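Local coordinates for ochratoxinase (Aspergillus niger, PDB 4C65), which removes C-terminal amino acids, particularly aromatic ones such as phenylalanine, and hydrolyses the mycotoxin ochratoxin A to ochratoxin alpha and L-phenylalanine with the help of zinc, at residues C68-N80 with T88-C101. Numbering follows the deposited sequence.
Sequences CHMHFGGDDDYYN and THPASSGARLARGC
A single carboxylate oxygen, D76 OD1, takes both terminal nitrogens of R96: NH1 at 2.7 Å and NH2 at 2.8 Å. The guanidinium comes end-on to the anti side of that oxygen, its plane 88° from the carboxylate's. The R96 chain is extended from CG to NE (chi3 -175°), which carries the group from the helix past G74 to D76. NH1 also donates to G74 O (2.9 Å), close to the guanidinium plane, and this bond helps, with those to D76, to hold the group's rotation; NE pairs with D128 of a second subunit. The other carboxylate oxygen reaches H89 N and S92 OG through a water, while S92 OG is also bonded to E121 of that subunit. On the backbone of the same aspartate, D76 N gives a straight bond to T88 OG1 (2.8 Å), a hydroxyl further tied to S84 O. The helix runs closest at G74, whose CA lies 3.9 Å from that of S93; with phi at 60° and no side chain, it lets the loop settle directly on the helix. Farther along, L97 sets CD2 against F72 CA (3.6 Å), and C101 SG meets the F72 ring obliquely near CE2. The contact thus packs on helix 90-106 the loop leaving H69 and H71, the zinc-binding HxH motif of this amidohydrolase TIM barrel.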
ATOM      1  N   CYS A  68      35.077  17.133 -12.551  1.00 14.88           N
ATOM      2  CA  CYS A  68      33.998  16.524 -13.294  1.00 15.51           C
ATOM      3  C   CYS A  68      33.483  15.222 -12.711  1.00 16.16           C
ATOM      4  O   CYS A  68      32.674  14.539 -13.340  1.00 17.11           O
ATOM      5  CB  CYS A  68      34.447  16.306 -14.722  1.00 16.31           C
ATOM      6  SG  CYS A  68      34.882  17.853 -15.552  1.00 16.25           S
ATOM      7  N   HIS A  69      33.952  14.860 -11.527  1.00 16.05           N
ATOM      8  CA  HIS A  69      33.448  13.676 -10.865  1.00 16.73           C
ATOM      9  C   HIS A  69      33.336  13.840  -9.346  1.00 16.25           C
ATOM     10  O   HIS A  69      34.160  13.340  -8.605  1.00 16.46           O
ATOM     11  CB  HIS A  69      34.301  12.450 -11.188  1.00 18.01           C
ATOM     12  CG  HIS A  69      33.583  11.161 -10.936  1.00 19.14           C
ATOM     13  ND1 HIS A  69      33.511  10.160 -11.873  1.00 20.58           N
ATOM     14  CD2 HIS A  69      32.833  10.742  -9.889  1.00 18.95           C
ATOM     15  CE1 HIS A  69      32.785   9.162 -11.398  1.00 21.11           C
ATOM     16  NE2 HIS A  69      32.356   9.494 -10.202  1.00 20.02           N
ATOM     17  N   MET A  70      32.293  14.530  -8.910  1.00 15.79           N
ATOM     18  CA  MET A  70      32.033  14.739  -7.496  1.00 15.64           C
ATOM     19  C   MET A  70      30.784  13.970  -7.111  1.00 16.31           C
ATOM     20  O   MET A  70      30.013  13.581  -7.962  1.00 16.48           O
ATOM     21  CB  MET A  70      31.842  16.223  -7.215  1.00 14.72           C
ATOM     22  CG  MET A  70      33.027  17.117  -7.613  1.00 14.59           C
ATOM     23  SD  MET A  70      34.578  16.611  -6.865  1.00 15.30           S
ATOM     24  CE  MET A  70      34.217  17.051  -5.160  1.00 15.19           C
ATOM     25  N   HIS A  71      30.614  13.697  -5.829  1.00 17.09           N
ATOM     26  CA  HIS A  71      29.374  13.121  -5.358  1.00 18.33           C
ATOM     27  C   HIS A  71      28.893  13.861  -4.119  1.00 17.92           C
ATOM     28  O   HIS A  71      29.589  13.947  -3.125  1.00 17.81           O
ATOM     29  CB  HIS A  71      29.465  11.604  -5.144  1.00 20.32           C
ATOM     30  CG  HIS A  71      30.597  11.166  -4.264  1.00 22.36           C
ATOM     31  ND1 HIS A  71      31.670  10.439  -4.743  1.00 24.56           N
ATOM     32  CD2 HIS A  71      30.811  11.308  -2.932  1.00 23.14           C
ATOM     33  CE1 HIS A  71      32.502  10.169  -3.748  1.00 24.94           C
ATOM     34  NE2 HIS A  71      32.010  10.697  -2.642  1.00 24.14           N
ATOM     35  N   PHE A  72      27.695  14.423  -4.220  1.00 17.62           N
ATOM     36  CA  PHE A  72      27.142  15.253  -3.201  1.00 17.80           C
ATOM     37  C   PHE A  72      26.388  14.388  -2.216  1.00 18.67           C
ATOM     38  O   PHE A  72      25.161  14.381  -2.170  1.00 18.83           O
ATOM     39  CB  PHE A  72      26.224  16.312  -3.826  1.00 17.81           C
ATOM     40  CG  PHE A  72      26.953  17.555  -4.285  1.00 17.32           C
ATOM     41  CD1 PHE A  72      27.950  17.481  -5.240  1.00 16.93           C
ATOM     42  CD2 PHE A  72      26.603  18.797  -3.787  1.00 17.22           C
ATOM     43  CE1 PHE A  72      28.612  18.625  -5.667  1.00 16.73           C
ATOM     44  CE2 PHE A  72      27.254  19.932  -4.212  1.00 16.88           C
ATOM     45  CZ  PHE A  72      28.255  19.849  -5.168  1.00 16.59           C
ATOM     46  N   GLY A  73      27.146  13.663  -1.411  1.00 19.85           N
ATOM     47  CA  GLY A  73      26.584  12.679  -0.487  1.00 21.05           C
ATOM     48  C   GLY A  73      26.295  13.216   0.890  1.00 21.81           C
ATOM     49  O   GLY A  73      25.185  13.055   1.398  1.00 22.54           O
ATOM     50  N   GLY A  74      27.304  13.834   1.506  1.00 22.13           N
ATOM     51  CA  GLY A  74      27.208  14.369   2.890  1.00 23.05           C
ATOM     52  C   GLY A  74      26.896  13.359   3.978  1.00 24.07           C
ATOM     53  O   GLY A  74      26.321  13.710   4.990  1.00 23.71           O
ATOM     54  N   ASP A  75      27.294  12.106   3.743  1.00 25.07           N
ATOM     55  CA  ASP A  75      26.881  10.965   4.559  1.00 26.80           C
ATOM     56  C   ASP A  75      27.319  11.115   5.999  1.00 26.62           C
ATOM     57  O   ASP A  75      28.344  11.710   6.271  1.00 25.75           O
ATOM     58  CB  ASP A  75      27.465   9.641   3.993  1.00 28.24           C
ATOM     59  CG  ASP A  75      27.101   9.403   2.532  1.00 29.02           C
ATOM     60  OD1 ASP A  75      27.528  10.200   1.642  1.00 31.43           O
ATOM     61  OD2 ASP A  75      26.397   8.413   2.231  1.00 30.05           O
ATOM     62  N   ASP A  76      26.533  10.567   6.920  1.00 27.76           N
ATOM     63  CA  ASP A  76      27.006  10.355   8.281  1.00 29.81           C
ATOM     64  C   ASP A  76      28.166   9.336   8.210  1.00 31.82           C
ATOM     65  O   ASP A  76      28.257   8.517   7.284  1.00 32.02           O
ATOM     66  CB  ASP A  76      25.907   9.794   9.200  1.00 30.44           C
ATOM     67  CG  ASP A  76      24.705  10.723   9.369  1.00 29.92           C
ATOM     68  OD1 ASP A  76      24.843  11.947   9.406  1.00 28.76           O
ATOM     69  OD2 ASP A  76      23.598  10.196   9.554  1.00 30.80           O
ATOM     70  N   ASP A  77      29.044   9.366   9.189  1.00 34.43           N
ATOM     71  CA  ASP A  77      30.205   8.481   9.181  1.00 37.98           C
ATOM     72  C   ASP A  77      29.928   7.084   9.791  1.00 38.83           C
ATOM     73  O   ASP A  77      30.866   6.370  10.149  1.00 41.31           O
ATOM     74  CB  ASP A  77      31.352   9.155   9.965  1.00 41.93           C
ATOM     75  CG  ASP A  77      32.713   8.586   9.618  1.00 44.82           C
ATOM     76  OD1 ASP A  77      32.897   8.152   8.455  1.00 47.48           O
ATOM     77  OD2 ASP A  77      33.591   8.579  10.507  1.00 48.43           O
ATOM     78  N   TYR A  78      28.661   6.689   9.887  1.00 37.00           N
ATOM     79  CA  TYR A  78      28.280   5.504  10.655  1.00 36.95           C
ATOM     80  C   TYR A  78      28.416   4.189   9.878  1.00 36.82           C
ATOM     81  O   TYR A  78      29.144   3.291  10.293  1.00 37.59           O
ATOM     82  CB  TYR A  78      26.863   5.659  11.192  1.00 36.26           C
ATOM     83  CG  TYR A  78      26.465   4.572  12.155  1.00 37.43           C
ATOM     84  CD1 TYR A  78      26.877   4.599  13.485  1.00 39.02           C
ATOM     85  CD2 TYR A  78      25.681   3.506  11.735  1.00 37.12           C
ATOM     86  CE1 TYR A  78      26.509   3.591  14.371  1.00 40.26           C
ATOM     87  CE2 TYR A  78      25.318   2.497  12.604  1.00 38.68           C
ATOM     88  CZ  TYR A  78      25.723   2.541  13.919  1.00 40.19           C
ATOM     89  OH  TYR A  78      25.346   1.534  14.766  1.00 41.36           O
ATOM     90  N   TYR A  79      27.702   4.074   8.763  1.00 35.19           N
ATOM     91  CA  TYR A  79      27.867   2.929   7.873  1.00 35.47           C
ATOM     92  C   TYR A  79      29.024   3.185   6.898  1.00 35.12           C
ATOM     93  O   TYR A  79      29.177   4.281   6.367  1.00 34.01           O
ATOM     94  CB  TYR A  79      26.597   2.667   7.068  1.00 34.04           C
ATOM     95  CG  TYR A  79      25.418   2.263   7.895  1.00 33.99           C
ATOM     96  CD1 TYR A  79      25.356   1.010   8.475  1.00 35.43           C
ATOM     97  CD2 TYR A  79      24.345   3.123   8.075  1.00 32.79           C
ATOM     98  CE1 TYR A  79      24.269   0.623   9.219  1.00 35.83           C
ATOM     99  CE2 TYR A  79      23.252   2.743   8.827  1.00 33.32           C
ATOM    100  CZ  TYR A  79      23.223   1.494   9.393  1.00 34.94           C
ATOM    101  OH  TYR A  79      22.132   1.101  10.129  1.00 35.91           O
ATOM    102  N   ASN A  80      29.798   2.137   6.618  1.00 36.72           N
ATOM    103  CA  ASN A  80      30.978   2.252   5.761  1.00 36.73           C
ATOM    104  C   ASN A  80      30.740   1.966   4.279  1.00 35.80           C
ATOM    105  O   ASN A  80      31.605   2.263   3.484  1.00 36.30           O
ATOM    106  CB  ASN A  80      32.094   1.376   6.323  1.00 38.54           C
ATOM    107  CG  ASN A  80      32.685   1.944   7.611  1.00 39.22           C
ATOM    108  OD1 ASN A  80      32.665   3.148   7.854  1.00 37.34           O
ATOM    109  ND2 ASN A  80      33.203   1.065   8.440  1.00 41.65           N
ATOM    110  N   THR A  88      21.409   8.126   6.053  1.00 16.46           N
ATOM    111  CA  THR A  88      21.679   9.509   6.413  1.00 15.64           C
ATOM    112  C   THR A  88      20.519  10.386   6.008  1.00 15.18           C
ATOM    113  O   THR A  88      20.115  10.432   4.849  1.00 14.55           O
ATOM    114  CB  THR A  88      22.974  10.038   5.778  1.00 15.17           C
ATOM    115  OG1 THR A  88      24.096   9.287   6.242  1.00 15.28           O
ATOM    116  CG2 THR A  88      23.201  11.480   6.129  1.00 14.98           C
ATOM    117  N   HIS A  89      19.987  11.104   6.998  1.00 15.28           N
ATOM    118  CA  HIS A  89      18.931  12.037   6.746  1.00 15.01           C
ATOM    119  C   HIS A  89      19.458  13.165   5.825  1.00 14.51           C
ATOM    120  O   HIS A  89      20.509  13.719   6.075  1.00 14.45           O
ATOM    121  CB  HIS A  89      18.406  12.612   8.043  1.00 15.21           C
ATOM    122  CG  HIS A  89      17.105  13.305   7.887  1.00 15.24           C
ATOM    123  ND1 HIS A  89      17.001  14.553   7.323  1.00 15.10           N
ATOM    124  CD2 HIS A  89      15.846  12.925   8.200  1.00 15.50           C
ATOM    125  CE1 HIS A  89      15.735  14.923   7.313  1.00 15.31           C
ATOM    126  NE2 HIS A  89      15.013  13.947   7.828  1.00 15.46           N
ATOM    127  N   PRO A  90      18.708  13.522   4.778  1.00 14.19           N
ATOM    128  CA  PRO A  90      19.309  14.508   3.838  1.00 13.98           C
ATOM    129  C   PRO A  90      19.581  15.884   4.429  1.00 14.05           C
ATOM    130  O   PRO A  90      20.398  16.618   3.890  1.00 14.10           O
ATOM    131  CB  PRO A  90      18.277  14.590   2.694  1.00 13.73           C
ATOM    132  CG  PRO A  90      17.461  13.332   2.819  1.00 13.87           C
ATOM    133  CD  PRO A  90      17.414  13.017   4.294  1.00 14.13           C
ATOM    134  N   ALA A  91      18.900  16.252   5.512  1.00 14.59           N
ATOM    135  CA  ALA A  91      19.224  17.484   6.231  1.00 14.81           C
ATOM    136  C   ALA A  91      20.644  17.464   6.803  1.00 14.93           C
ATOM    137  O   ALA A  91      21.343  18.473   6.737  1.00 14.83           O
ATOM    138  CB  ALA A  91      18.212  17.771   7.329  1.00 15.24           C
ATOM    139  N   SER A  92      21.050  16.335   7.376  1.00 15.00           N
ATOM    140  CA  SER A  92      22.434  16.143   7.769  1.00 15.01           C
ATOM    141  C   SER A  92      23.331  16.316   6.566  1.00 14.74           C
ATOM    142  O   SER A  92      24.351  17.029   6.635  1.00 14.98           O
ATOM    143  CB  SER A  92      22.651  14.760   8.364  1.00 14.93           C
ATOM    144  OG  SER A  92      21.811  14.553   9.479  1.00 15.29           O
ATOM    145  N   SER A  93      22.988  15.655   5.459  1.00 14.45           N
ATOM    146  CA  SER A  93      23.819  15.714   4.256  1.00 14.18           C
ATOM    147  C   SER A  93      24.029  17.149   3.793  1.00 13.99           C
ATOM    148  O   SER A  93      25.136  17.551   3.487  1.00 13.64           O
ATOM    149  CB  SER A  93      23.181  14.904   3.111  1.00 14.33           C
ATOM    150  OG  SER A  93      22.975  13.545   3.510  1.00 14.87           O
ATOM    151  N   GLY A  94      22.933  17.889   3.664  1.00 13.95           N
ATOM    152  CA  GLY A  94      22.980  19.238   3.139  1.00 13.84           C
ATOM    153  C   GLY A  94      23.869  20.130   3.955  1.00 13.73           C
ATOM    154  O   GLY A  94      24.616  20.945   3.415  1.00 13.65           O
ATOM    155  N   ALA A  95      23.792  19.970   5.257  1.00 13.97           N
ATOM    156  CA  ALA A  95      24.605  20.761   6.152  1.00 14.17           C
ATOM    157  C   ALA A  95      26.077  20.497   5.842  1.00 13.83           C
ATOM    158  O   ALA A  95      26.862  21.433   5.728  1.00 13.84           O
ATOM    159  CB  ALA A  95      24.261  20.445   7.611  1.00 14.46           C
ATOM    160  N   ARG A  96      26.430  19.226   5.700  1.00 13.56           N
ATOM    161  CA  ARG A  96      27.816  18.838   5.466  1.00 13.41           C
ATOM    162  C   ARG A  96      28.268  19.315   4.106  1.00 13.32           C
ATOM    163  O   ARG A  96      29.395  19.817   3.954  1.00 13.50           O
ATOM    164  CB  ARG A  96      28.008  17.322   5.589  1.00 13.28           C
ATOM    165  CG  ARG A  96      27.775  16.772   6.986  1.00 13.58           C
ATOM    166  CD  ARG A  96      28.480  15.455   7.242  1.00 13.69           C
ATOM    167  NE  ARG A  96      28.121  14.921   8.544  1.00 14.24           N
ATOM    168  CZ  ARG A  96      27.028  14.198   8.817  1.00 14.44           C
ATOM    169  NH1 ARG A  96      26.136  13.804   7.893  1.00 14.24           N
ATOM    170  NH2 ARG A  96      26.818  13.862  10.088  1.00 14.57           N
ATOM    171  N   LEU A  97      27.394  19.182   3.110  1.00 12.93           N
ATOM    172  CA  LEU A  97      27.697  19.646   1.785  1.00 12.73           C
ATOM    173  C   LEU A  97      27.940  21.170   1.694  1.00 12.83           C
ATOM    174  O   LEU A  97      28.619  21.642   0.767  1.00 12.86           O
ATOM    175  CB  LEU A  97      26.598  19.215   0.815  1.00 12.47           C
ATOM    176  CG  LEU A  97      26.601  17.701   0.597  1.00 12.50           C
ATOM    177  CD1 LEU A  97      25.271  17.247  -0.004  1.00 12.47           C
ATOM    178  CD2 LEU A  97      27.761  17.258  -0.286  1.00 12.38           C
ATOM    179  N   ALA A  98      27.376  21.928   2.623  1.00 12.94           N
ATOM    180  CA  ALA A  98      27.559  23.354   2.635  1.00 13.33           C
ATOM    181  C   ALA A  98      29.002  23.702   2.963  1.00 13.37           C
ATOM    182  O   ALA A  98      29.571  24.590   2.334  1.00 13.96           O
ATOM    183  CB  ALA A  98      26.617  24.002   3.655  1.00 13.93           C
ATOM    184  N   ARG A  99      29.584  23.029   3.948  1.00 13.19           N
ATOM    185  CA  ARG A  99      30.991  23.168   4.267  1.00 13.20           C
ATOM    186  C   ARG A  99      31.832  22.773   3.059  1.00 13.06           C
ATOM    187  O   ARG A  99      32.726  23.486   2.681  1.00 12.98           O
ATOM    188  CB  ARG A  99      31.378  22.309   5.465  1.00 13.28           C
ATOM    189  CG  ARG A  99      32.857  22.350   5.805  1.00 13.51           C
ATOM    190  CD  ARG A  99      33.258  23.728   6.329  1.00 13.91           C
ATOM    191  NE  ARG A  99      34.652  23.808   6.751  1.00 14.24           N
ATOM    192  CZ  ARG A  99      35.120  23.397   7.916  1.00 14.71           C
ATOM    193  NH1 ARG A  99      34.317  22.864   8.828  1.00 14.97           N
ATOM    194  NH2 ARG A  99      36.417  23.523   8.181  1.00 15.07           N
ATOM    195  N   GLY A 100      31.514  21.622   2.475  1.00 13.14           N
ATOM    196  CA  GLY A 100      32.205  21.105   1.324  1.00 13.07           C
ATOM    197  C   GLY A 100      32.246  22.082   0.169  1.00 13.22           C
ATOM    198  O   GLY A 100      33.297  22.334  -0.389  1.00 13.13           O
ATOM    199  N   CYS A 101      31.103  22.681  -0.138  1.00 13.55           N
ATOM    200  CA  CYS A 101      31.015  23.677  -1.188  1.00 13.61           C
ATOM    201  C   CYS A 101      31.804  24.951  -0.862  1.00 13.84           C
ATOM    202  O   CYS A 101      32.413  25.560  -1.766  1.00 14.04           O
ATOM    203  CB  CYS A 101      29.567  24.019  -1.445  1.00 13.84           C
ATOM    204  SG  CYS A 101      28.713  22.682  -2.278  1.00 13.89           S
TER
HETATM  205  O   HOH W   1      23.950  11.024   2.218  1.00 27.37           O
HETATM  206  O   HOH W   2      21.514  11.742   9.241  1.00 17.26           O